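Long-range contacts in PLP-Dependent L-Arginine Hydroxylase MppP (Streptomyces wadayamensis, PDB 6C8T), which hydroxylates L-arginine with the help of pyridoxal 5'-phosphate and is related to the aminotransferases: residues A98-A103 / L241-I246; E169-L174 / Y203-E208; S62-A67 / A260-F265. All coordinates share one frame; numbering follows the deposited sequence.

Contact 1 of 3, residues A98-A103 / L241-I246; sequences ARSLSA and LPVEKI
Arg-99 meets Ile-246 with the far end of its side chain, which bends twice on the way out from helix 90-102 and crosses the isoleucine obliquely. Its NH1 comes within 3.7 Å of Ile-246 CD1. Ile-246 CG2 lies over one face of the Arg-99 guanidinium, displaced toward the rim and 3.8 Å above the plane. This is van der Waals contact, with no hydrogen bond; the charge is answered across the dimer, where NE makes a salt bridge to Glu-95 of the second subunit. An alanine in place of Ile-246 would remove both branches and is likely to open a gap beside Ser-100 and strip the guanidinium of the CG2 cover on that face.

Ser-100 sits at the centre, its CA 5.2 Å from the CA of Pro-242. With OG placed opposite its carbonyl carbon (chi1 -68°), the hydroxyl bonds back to Ile-96 O in its own helix. Ser-100 OG lies 3.4 Å from Val-243 CA and 3.6 Å from Ile-246 CD1, yet the angle to Val-243 N is too poor for a hydrogen bond. The Ser-100 carbonyl oxygen meets the ring of Pro-242 at CD, 3.4 Å off, while Ser-100 CB faces Val-243 CG1 at 3.7 Å.

Leu-101 starts away from the partner but swings its end back, bringing CD1 to 3.6 Å from Leu-241 CD2. Leu-127, from a loop, also touches Leu-101.

Pro-242 occupies the N-cap position of helix 243-250, so the contact fits one helix start against the last turns of another. These helices follow strands 84-87 and 231-235, neighbours at one border of the seven-stranded mixed sheet, an arrangement characteristic of the large domain of fold-type I pyridoxal-phosphate enzymes.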
loop_
_atom_site.group_PDB
_atom_site.type_symbol
_atom_site.label_atom_id
_atom_site.label_comp_id
_atom_site.label_asym_id
_atom_site.label_seq_id
_atom_site.Cartn_x
_atom_site.Cartn_y
_atom_site.Cartn_z
ATOM N N ALA A 98 -12.508 2.835 -4.863
ATOM C CA ALA A 98 -13.162 4.136 -4.758
ATOM C C ALA A 98 -12.784 5.027 -5.933
ATOM O O ALA A 98 -13.648 5.635 -6.562
ATOM C CB ALA A 98 -12.814 4.811 -3.435
ATOM N N ARG A 99 -11.493 5.091 -6.273
ATOM C CA ARG A 99 -11.101 5.906 -7.417
ATOM C C ARG A 99 -11.685 5.370 -8.702
ATOM O O ARG A 99 -12.031 6.145 -9.580
ATOM C CB ARG A 99 -9.584 5.972 -7.527
ATOM C CG ARG A 99 -9.029 7.101 -6.712
ATOM C CD ARG A 99 -8.287 8.094 -7.561
ATOM N NE ARG A 99 -6.902 7.665 -7.590
ATOM C CZ ARG A 99 -6.240 7.316 -8.666
ATOM N NH1 ARG A 99 -6.832 7.362 -9.863
ATOM N NH2 ARG A 99 -4.981 6.915 -8.518
ATOM N N SER A 100 -11.799 4.050 -8.814
ATOM C CA SER A 100 -12.298 3.433 -10.025
ATOM C C SER A 100 -13.781 3.722 -10.194
ATOM O O SER A 100 -14.264 3.848 -11.325
ATOM C CB SER A 100 -12.068 1.918 -9.981
ATOM O OG SER A 100 -10.681 1.580 -10.041
ATOM N N LEU A 101 -14.504 3.826 -9.084
ATOM C CA LEU A 101 -15.921 4.185 -9.127
ATOM C C LEU A 101 -16.138 5.653 -9.476
ATOM O O LEU A 101 -17.154 5.998 -10.096
ATOM C CB LEU A 101 -16.558 3.912 -7.780
ATOM C CG LEU A 101 -17.485 2.750 -7.415
ATOM C CD1 LEU A 101 -17.764 1.735 -8.464
ATOM C CD2 LEU A 101 -16.972 2.118 -6.168
ATOM N N SER A 102 -15.224 6.544 -9.038
ATOM C CA SER A 102 -15.514 7.973 -9.052
ATOM C C SER A 102 -15.794 8.516 -10.449
ATOM O O SER A 102 -16.522 9.494 -10.578
ATOM C CB SER A 102 -14.369 8.796 -8.420
ATOM O OG SER A 102 -13.168 8.551 -9.094
ATOM N N ALA A 103 -15.244 7.928 -11.505
ATOM C CA ALA A 103 -15.549 8.471 -12.837
ATOM C C ALA A 103 -17.027 8.314 -13.199
ATOM O O ALA A 103 -17.638 9.236 -13.761
ATOM C CB ALA A 103 -14.701 7.797 -13.905
ATOM N N LEU A 241 -15.012 -1.036 -14.818
ATOM C CA LEU A 241 -14.337 -0.017 -14.030
ATOM C C LEU A 241 -12.839 -0.136 -14.218
ATOM O O LEU A 241 -12.336 -1.240 -14.468
ATOM C CB LEU A 241 -14.636 -0.212 -12.546
ATOM C CG LEU A 241 -15.747 0.459 -11.787
ATOM C CD1 LEU A 241 -16.792 1.020 -12.617
ATOM C CD2 LEU A 241 -16.279 -0.525 -10.822
ATOM N N PRO A 242 -12.083 0.960 -14.024
ATOM C CA PRO A 242 -10.630 0.895 -14.256
ATOM C C PRO A 242 -9.821 0.297 -13.106
ATOM O O PRO A 242 -8.753 0.815 -12.748
ATOM C CB PRO A 242 -10.263 2.371 -14.496
ATOM C CG PRO A 242 -11.223 3.133 -13.691
ATOM C CD PRO A 242 -12.539 2.359 -13.824
ATOM N N VAL A 243 -10.290 -0.801 -12.518
ATOM C CA VAL A 243 -9.587 -1.324 -11.345
ATOM C C VAL A 243 -8.200 -1.848 -11.714
ATOM O O VAL A 243 -7.238 -1.667 -10.960
ATOM C CB VAL A 243 -10.413 -2.395 -10.606
ATOM C CG1 VAL A 243 -11.667 -1.789 -10.078
ATOM C CG2 VAL A 243 -10.708 -3.603 -11.474
ATOM N N GLU A 244 -8.061 -2.497 -12.861
ATOM C CA GLU A 244 -6.743 -2.998 -13.260
ATOM C C GLU A 244 -5.785 -1.851 -13.552
ATOM O O GLU A 244 -4.611 -1.876 -13.152
ATOM C CB GLU A 244 -6.890 -3.902 -14.490
ATOM C CG GLU A 244 -7.400 -5.301 -14.148
ATOM C CD GLU A 244 -7.671 -6.161 -15.379
ATOM O OE1 GLU A 244 -8.647 -5.895 -16.104
ATOM O OE2 GLU A 244 -6.913 -7.113 -15.610
ATOM N N LYS A 245 -6.258 -0.839 -14.266
ATOM C CA LYS A 245 -5.380 0.272 -14.618
ATOM C C LYS A 245 -4.895 1.021 -13.376
ATOM O O LYS A 245 -3.696 1.341 -13.247
ATOM C CB LYS A 245 -6.106 1.206 -15.589
ATOM C CG LYS A 245 -5.320 2.460 -16.003
ATOM C CD LYS A 245 -5.928 3.143 -17.225
ATOM C CE LYS A 245 -7.379 3.555 -17.012
ATOM N NZ LYS A 245 -7.522 4.548 -15.913
ATOM N N ILE A 246 -5.813 1.343 -12.457
ATOM C CA ILE A 246 -5.438 2.123 -11.278
ATOM C C ILE A 246 -4.601 1.279 -10.339
ATOM O O ILE A 246 -3.628 1.764 -9.751
ATOM C CB ILE A 246 -6.692 2.700 -10.591
ATOM C CG1 ILE A 246 -7.293 3.777 -11.506
ATOM C CG2 ILE A 246 -6.375 3.318 -9.177
ATOM C CD1 ILE A 246 -8.606 4.379 -11.024
#

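Contact 2 of 3, residues E169-L174 / Y203-E208; sequences ERLRRL and YAVLQE
Helices 168-180 and 202-209 run side by side in the same direction, the axes of their touching segments 9.2 Å apart at the closest and crossing at -26°, with Arg-172 and Val-205 nearest each other in the backbone. Val-205 points at the facing helix and carries most of the apolar contact. Its CG2 rests 3.8 Å from Leu-171 CG and reaches as close as 3.7 Å to Arg-172 CA, so one methyl group touches two successive residues of the facing helix.

Deeper in, Leu-171 makes a looser approach to Leu-206, CD1 to CD1 at 4.3 Å. Both leucines also pack on Leu-185 of strand 184-188, so the hydrophobic side of the pair faces the sheet.

The outer side is polar. Arg-172 first runs out extended, then bends at chi3 (-49°), which folds its guanidinium over Val-205; the valine CB lies 3.9 Å from the plane, below the rim of one face. From there NH1 donates to Glu-208 OE2 at 2.9 Å, a salt bridge that is nearly straight, with an N-H...O angle of 171°. The acceptor lies in the guanidinium plane, the N-H comes in almost end-on to the C-O bond, and the two flat groups are almost coplanar. A single N-H carries this bond, since NH2 stays 3.9 Å from the same OE2; NH2 has a long, weak ion pair with Glu-168 instead. The partly exposed arginine thus screens the valine beneath it.

Between these helices the chain passes through strand 184-188, with strand 152-156 before the first and strand 213-218 after the second. All three strands are parallel, so the contact joins the helices of two successive beta-alpha-beta crossovers, the repeating arrangement of the large domain in this aminotransferase family.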
loop_
_atom_site.group_PDB
_atom_site.type_symbol
_atom_site.label_atom_id
_atom_site.label_comp_id
_atom_site.label_asym_id
_atom_site.label_seq_id
_atom_site.Cartn_x
_atom_site.Cartn_y
_atom_site.Cartn_z
ATOM N N GLU A 169 -28.736 -16.672 0.708
ATOM C CA GLU A 169 -29.983 -16.317 0.047
ATOM C C GLU A 169 -30.061 -14.815 -0.185
ATOM O O GLU A 169 -30.535 -14.356 -1.225
ATOM C CB GLU A 169 -31.168 -16.785 0.895
ATOM C CG GLU A 169 -31.305 -18.313 1.089
ATOM C CD GLU A 169 -30.250 -18.981 2.003
ATOM O OE1 GLU A 169 -29.684 -18.341 2.929
ATOM O OE2 GLU A 169 -29.999 -20.187 1.786
ATOM N N ARG A 170 -29.632 -14.034 0.784
ATOM C CA ARG A 170 -29.713 -12.599 0.613
ATOM C C ARG A 170 -28.670 -12.111 -0.385
ATOM O O ARG A 170 -28.944 -11.219 -1.194
ATOM C CB ARG A 170 -29.548 -11.914 1.969
ATOM C CG ARG A 170 -29.580 -10.419 1.887
ATOM C CD ARG A 170 -30.784 -9.917 1.120
ATOM N NE ARG A 170 -32.052 -10.299 1.745
ATOM C CZ ARG A 170 -33.229 -10.247 1.127
ATOM N NH1 ARG A 170 -34.349 -10.600 1.753
ATOM N NH2 ARG A 170 -33.290 -9.839 -0.128
ATOM N N LEU A 171 -27.471 -12.682 -0.346
ATOM C CA LEU A 171 -26.452 -12.288 -1.314
ATOM C C LEU A 171 -26.938 -12.550 -2.724
ATOM O O LEU A 171 -26.751 -11.723 -3.620
ATOM C CB LEU A 171 -25.145 -13.047 -1.061
ATOM C CG LEU A 171 -24.029 -12.811 -2.085
ATOM C CD1 LEU A 171 -23.610 -11.344 -2.045
ATOM C CD2 LEU A 171 -22.835 -13.742 -1.789
ATOM N N ARG A 172 -27.582 -13.695 -2.931
ATOM C CA ARG A 172 -28.059 -14.044 -4.255
ATOM C C ARG A 172 -29.090 -13.029 -4.722
ATOM O O ARG A 172 -28.986 -12.480 -5.828
ATOM C CB ARG A 172 -28.659 -15.464 -4.266
ATOM C CG ARG A 172 -29.024 -15.894 -5.679
ATOM C CD ARG A 172 -29.585 -17.324 -5.778
ATOM N NE ARG A 172 -28.759 -18.296 -5.072
ATOM C CZ ARG A 172 -27.703 -18.920 -5.590
ATOM N NH1 ARG A 172 -27.320 -18.676 -6.851
ATOM N NH2 ARG A 172 -27.035 -19.807 -4.838
ATOM N N ARG A 173 -30.084 -12.757 -3.878
ATOM C CA ARG A 173 -31.106 -11.778 -4.237
ATOM C C ARG A 173 -30.485 -10.409 -4.462
ATOM O O ARG A 173 -30.824 -9.700 -5.422
ATOM C CB ARG A 173 -32.168 -11.714 -3.143
ATOM C CG ARG A 173 -33.231 -12.756 -3.268
ATOM C CD ARG A 173 -33.988 -12.664 -4.596
ATOM N NE ARG A 173 -34.698 -11.396 -4.801
ATOM C CZ ARG A 173 -34.585 -10.606 -5.869
ATOM N NH1 ARG A 173 -33.779 -10.910 -6.875
ATOM N NH2 ARG A 173 -35.298 -9.493 -5.934
ATOM N N LEU A 174 -29.554 -10.027 -3.601
ATOM C CA LEU A 174 -28.946 -8.715 -3.750
ATOM C C LEU A 174 -28.164 -8.627 -5.053
ATOM O O LEU A 174 -28.195 -7.595 -5.741
ATOM C CB LEU A 174 -28.059 -8.418 -2.544
ATOM C CG LEU A 174 -27.345 -7.072 -2.523
ATOM C CD1 LEU A 174 -28.360 -5.923 -2.511
ATOM C CD2 LEU A 174 -26.438 -7.005 -1.316
ATOM N N TYR A 203 -18.302 -16.559 -4.648
ATOM C CA TYR A 203 -18.005 -16.350 -6.062
ATOM C C TYR A 203 -18.937 -17.160 -6.942
ATOM O O TYR A 203 -19.381 -16.682 -7.989
ATOM C CB TYR A 203 -16.537 -16.683 -6.340
ATOM C CG TYR A 203 -15.637 -15.710 -5.626
ATOM C CD1 TYR A 203 -15.369 -14.455 -6.163
ATOM C CD2 TYR A 203 -15.112 -16.008 -4.391
ATOM C CE1 TYR A 203 -14.579 -13.566 -5.502
ATOM C CE2 TYR A 203 -14.318 -15.092 -3.709
ATOM C CZ TYR A 203 -14.065 -13.877 -4.274
ATOM O OH TYR A 203 -13.275 -12.946 -3.629
ATOM N N ALA A 204 -19.286 -18.370 -6.521
ATOM C CA ALA A 204 -20.324 -19.099 -7.232
ATOM C C ALA A 204 -21.592 -18.253 -7.383
ATOM O O ALA A 204 -22.105 -18.102 -8.494
ATOM C CB ALA A 204 -20.624 -20.425 -6.520
ATOM N N VAL A 205 -22.108 -17.666 -6.293
ATOM C CA VAL A 205 -23.409 -16.998 -6.421
ATOM C C VAL A 205 -23.270 -15.690 -7.198
ATOM O O VAL A 205 -24.141 -15.349 -8.014
ATOM C CB VAL A 205 -24.143 -16.804 -5.063
ATOM C CG1 VAL A 205 -23.412 -17.372 -3.876
ATOM C CG2 VAL A 205 -24.606 -15.365 -4.825
ATOM N N LEU A 206 -22.154 -14.973 -7.018
ATOM C CA LEU A 206 -21.926 -13.736 -7.762
ATOM C C LEU A 206 -21.887 -13.992 -9.273
ATOM O O LEU A 206 -22.479 -13.246 -10.064
ATOM C CB LEU A 206 -20.617 -13.118 -7.299
ATOM C CG LEU A 206 -20.457 -11.825 -6.497
ATOM C CD1 LEU A 206 -21.740 -11.251 -5.942
ATOM C CD2 LEU A 206 -19.382 -11.983 -5.410
ATOM N N GLN A 207 -21.193 -15.047 -9.687
ATOM C CA GLN A 207 -21.090 -15.379 -11.099
ATOM C C GLN A 207 -22.426 -15.862 -11.651
ATOM O O GLN A 207 -22.797 -15.532 -12.779
ATOM C CB GLN A 207 -20.006 -16.442 -11.273
ATOM C CG GLN A 207 -18.588 -15.857 -11.111
ATOM C CD GLN A 207 -17.512 -16.871 -10.738
ATOM O OE1 GLN A 207 -17.793 -17.977 -10.247
ATOM N NE2 GLN A 207 -16.260 -16.483 -10.958
ATOM N N GLU A 208 -23.156 -16.652 -10.865
ATOM C CA GLU A 208 -24.475 -17.121 -11.289
ATOM C C GLU A 208 -25.464 -15.967 -11.437
ATOM O O GLU A 208 -26.315 -15.986 -12.325
ATOM C CB GLU A 208 -25.003 -18.131 -10.281
ATOM C CG GLU A 208 -24.386 -19.501 -10.451
ATOM C CD GLU A 208 -24.434 -20.340 -9.204
ATOM O OE1 GLU A 208 -23.791 -21.410 -9.209
ATOM O OE2 GLU A 208 -25.079 -19.929 -8.223
#

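Contact 3 of 3, residues S62-A67 / A260-F265; sequences SEAHQA and ALIREF
A salt-bridge network of Glu-63, Arg-263 and Glu-264 spans two closely packed helices, one of them the long helix 256-292, which in fold-type I enzymes typically runs from the large domain toward the small one. The touching segments head the same way, their axes 8.0 Å apart and at an angle of 32°.

Small residues permit that closeness. Ala-64 and Arg-263 have their CA atoms only 4.0 Å apart, and Arg-263 CB rests against Ala-64 CA at 3.7 Å. One methyl group of Ile-262, CG2, lies 4.2 Å from Ala-64 CB, while Ala-67 CB faces the carbonyl oxygen of Arg-263 at 4.0 Å.

The polar part lies alongside this close helix packing. Arg-263 sends CG off opposite its backbone N (chi1 166°), then bends twice, which lays its chain beside the extended Glu-63 so that both point the same way. NH2 donates to Glu-63 OE2 over 3.0 Å, at an N-H...O angle of 143°; the oxygen stands tilted from the guanidinium plane, and the two flat groups are turned well away from coplanar. On the other terminal nitrogen, NH1 binds OE2 of Glu-264, the next residue in the same helix, at 3.0 Å.

Further charges enter from nearby: Arg-55 makes a salt bridge to the same Glu-63 OE2, and Glu-51 makes one to Arg-263 NH2. Two arginines therefore grip one carboxylate oxygen, and one guanidinium nitrogen serves two glutamates. The shared glutamates would be expected to offset the closeness of the two arginines, Arg-55 and Arg-263, and to favour ionised acids, while the buried guanidinium of Arg-263 is held through both terminal nitrogens and so has little liberty to rotate.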
loop_
_atom_site.group_PDB
_atom_site.type_symbol
_atom_site.label_atom_id
_atom_site.label_comp_id
_atom_site.label_asym_id
_atom_site.label_seq_id
_atom_site.Cartn_x
_atom_site.Cartn_y
_atom_site.Cartn_z
ATOM N N SER A 62 -0.185 -17.526 -7.080
ATOM C CA SER A 62 -1.271 -18.450 -7.360
ATOM C C SER A 62 -1.451 -19.405 -6.203
ATOM O O SER A 62 -2.583 -19.703 -5.808
ATOM C CB SER A 62 -1.008 -19.244 -8.639
ATOM O OG SER A 62 -1.147 -18.417 -9.765
ATOM N N GLU A 63 -0.338 -19.848 -5.613
ATOM C CA GLU A 63 -0.397 -20.791 -4.503
ATOM C C GLU A 63 -0.956 -20.125 -3.259
ATOM O O GLU A 63 -1.793 -20.707 -2.569
ATOM C CB GLU A 63 0.987 -21.371 -4.216
ATOM C CG GLU A 63 1.489 -22.374 -5.236
ATOM C CD GLU A 63 2.973 -22.719 -5.028
ATOM O OE1 GLU A 63 3.511 -23.472 -5.847
ATOM O OE2 GLU A 63 3.642 -22.188 -4.101
ATOM N N ALA A 64 -0.528 -18.899 -2.961
ATOM C CA ALA A 64 -1.114 -18.187 -1.830
ATOM C C ALA A 64 -2.619 -18.021 -2.004
ATOM O O ALA A 64 -3.382 -18.272 -1.064
ATOM C CB ALA A 64 -0.444 -16.838 -1.642
ATOM N N HIS A 65 -3.064 -17.609 -3.202
ATOM C CA HIS A 65 -4.492 -17.411 -3.448
ATOM C C HIS A 65 -5.259 -18.714 -3.311
ATOM O O HIS A 65 -6.317 -18.763 -2.666
ATOM C CB HIS A 65 -4.732 -16.810 -4.832
ATOM C CG HIS A 65 -4.227 -15.422 -4.975
ATOM N ND1 HIS A 65 -4.173 -14.771 -6.187
ATOM C CD2 HIS A 65 -3.742 -14.558 -4.057
ATOM C CE1 HIS A 65 -3.679 -13.563 -6.011
ATOM N NE2 HIS A 65 -3.398 -13.411 -4.732
ATOM N N GLN A 66 -4.745 -19.791 -3.907
ATOM C CA GLN A 66 -5.459 -21.051 -3.810
ATOM C C GLN A 66 -5.568 -21.480 -2.355
ATOM O O GLN A 66 -6.650 -21.838 -1.878
ATOM C CB GLN A 66 -4.772 -22.128 -4.654
ATOM C CG GLN A 66 -5.580 -23.445 -4.707
ATOM C CD GLN A 66 -4.801 -24.633 -5.241
ATOM O OE1 GLN A 66 -3.859 -24.482 -6.010
ATOM N NE2 GLN A 66 -5.195 -25.829 -4.822
ATOM N N ALA A 67 -4.461 -21.409 -1.620
ATOM C CA ALA A 67 -4.497 -21.792 -0.225
ATOM C C ALA A 67 -5.543 -20.974 0.514
ATOM O O ALA A 67 -6.366 -21.526 1.239
ATOM C CB ALA A 67 -3.124 -21.610 0.407
ATOM N N ALA A 260 4.332 -15.810 0.124
ATOM C CA ALA A 260 4.700 -17.124 0.628
ATOM C C ALA A 260 4.209 -17.317 2.057
ATOM O O ALA A 260 3.713 -18.389 2.412
ATOM C CB ALA A 260 6.208 -17.311 0.553
ATOM N N LEU A 261 4.328 -16.274 2.878
ATOM C CA LEU A 261 3.837 -16.280 4.252
ATOM C C LEU A 261 2.343 -16.550 4.327
ATOM O O LEU A 261 1.877 -17.344 5.155
ATOM C CB LEU A 261 4.154 -14.923 4.870
ATOM C CG LEU A 261 4.337 -14.810 6.371
ATOM C CD1 LEU A 261 5.554 -15.585 6.809
ATOM C CD2 LEU A 261 4.490 -13.360 6.736
ATOM N N ILE A 262 1.567 -15.825 3.524
ATOM C CA ILE A 262 0.132 -16.061 3.431
ATOM C C ILE A 262 -0.124 -17.518 3.078
ATOM O O ILE A 262 -0.968 -18.185 3.683
ATOM C CB ILE A 262 -0.478 -15.090 2.399
ATOM C CG1 ILE A 262 -0.351 -13.641 2.916
ATOM C CG2 ILE A 262 -1.913 -15.451 2.048
ATOM C CD1 ILE A 262 -0.731 -12.577 1.912
ATOM N N ARG A 263 0.621 -18.045 2.108
ATOM C CA ARG A 263 0.379 -19.418 1.705
ATOM C C ARG A 263 0.623 -20.347 2.880
ATOM O O ARG A 263 -0.209 -21.209 3.185
ATOM C CB ARG A 263 1.256 -19.794 0.503
ATOM C CG ARG A 263 1.313 -21.302 0.220
ATOM C CD ARG A 263 2.720 -21.841 0.503
ATOM N NE ARG A 263 3.503 -21.574 -0.661
ATOM C CZ ARG A 263 4.821 -21.405 -0.719
ATOM N NH1 ARG A 263 5.649 -21.505 0.331
ATOM N NH2 ARG A 263 5.309 -21.130 -1.900
ATOM N N GLU A 264 1.724 -20.128 3.598
ATOM C CA GLU A 264 2.074 -20.985 4.721
ATOM C C GLU A 264 1.084 -20.841 5.879
ATOM O O GLU A 264 0.665 -21.841 6.471
ATOM C CB GLU A 264 3.509 -20.665 5.160
ATOM C CG GLU A 264 4.568 -21.072 4.138
ATOM C CD GLU A 264 4.479 -22.555 3.780
ATOM O OE1 GLU A 264 4.593 -23.394 4.691
ATOM O OE2 GLU A 264 4.238 -22.877 2.606
ATOM N N PHE A 265 0.694 -19.613 6.229
ATOM C CA PHE A 265 -0.282 -19.452 7.307
ATOM C C PHE A 265 -1.629 -20.045 6.916
ATOM O O PHE A 265 -2.328 -20.628 7.759
ATOM C CB PHE A 265 -0.427 -17.972 7.681
ATOM C CG PHE A 265 0.568 -17.500 8.702
ATOM C CD1 PHE A 265 1.908 -17.343 8.377
ATOM C CD2 PHE A 265 0.165 -17.175 9.967
ATOM C CE1 PHE A 265 2.810 -16.898 9.319
ATOM C CE2 PHE A 265 1.067 -16.741 10.915
ATOM C CZ PHE A 265 2.380 -16.599 10.595
#

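Overall arrangement
The three contacts are separate patches, with centres 23 Å (contacts 1 and 2), 27 Å (contacts 1 and 3) and 26 Å (contacts 2 and 3) apart; by nearest atoms the closest pair is 2 and 3, about 9 Å apart. In sequence they are nested: contact 2 falls between the segments of contact 1, and contact 1 between those of contact 3. Helix 243-250 of contact 1 leads directly to helix 256-292 of contact 3. Contacts 1 and 3 each come near a bound aldimine of the cofactor with L-arginine without touching it: the side chain of Ile-246 lies about 10 Å and that of Ile-262 about 11 Å from their nearest.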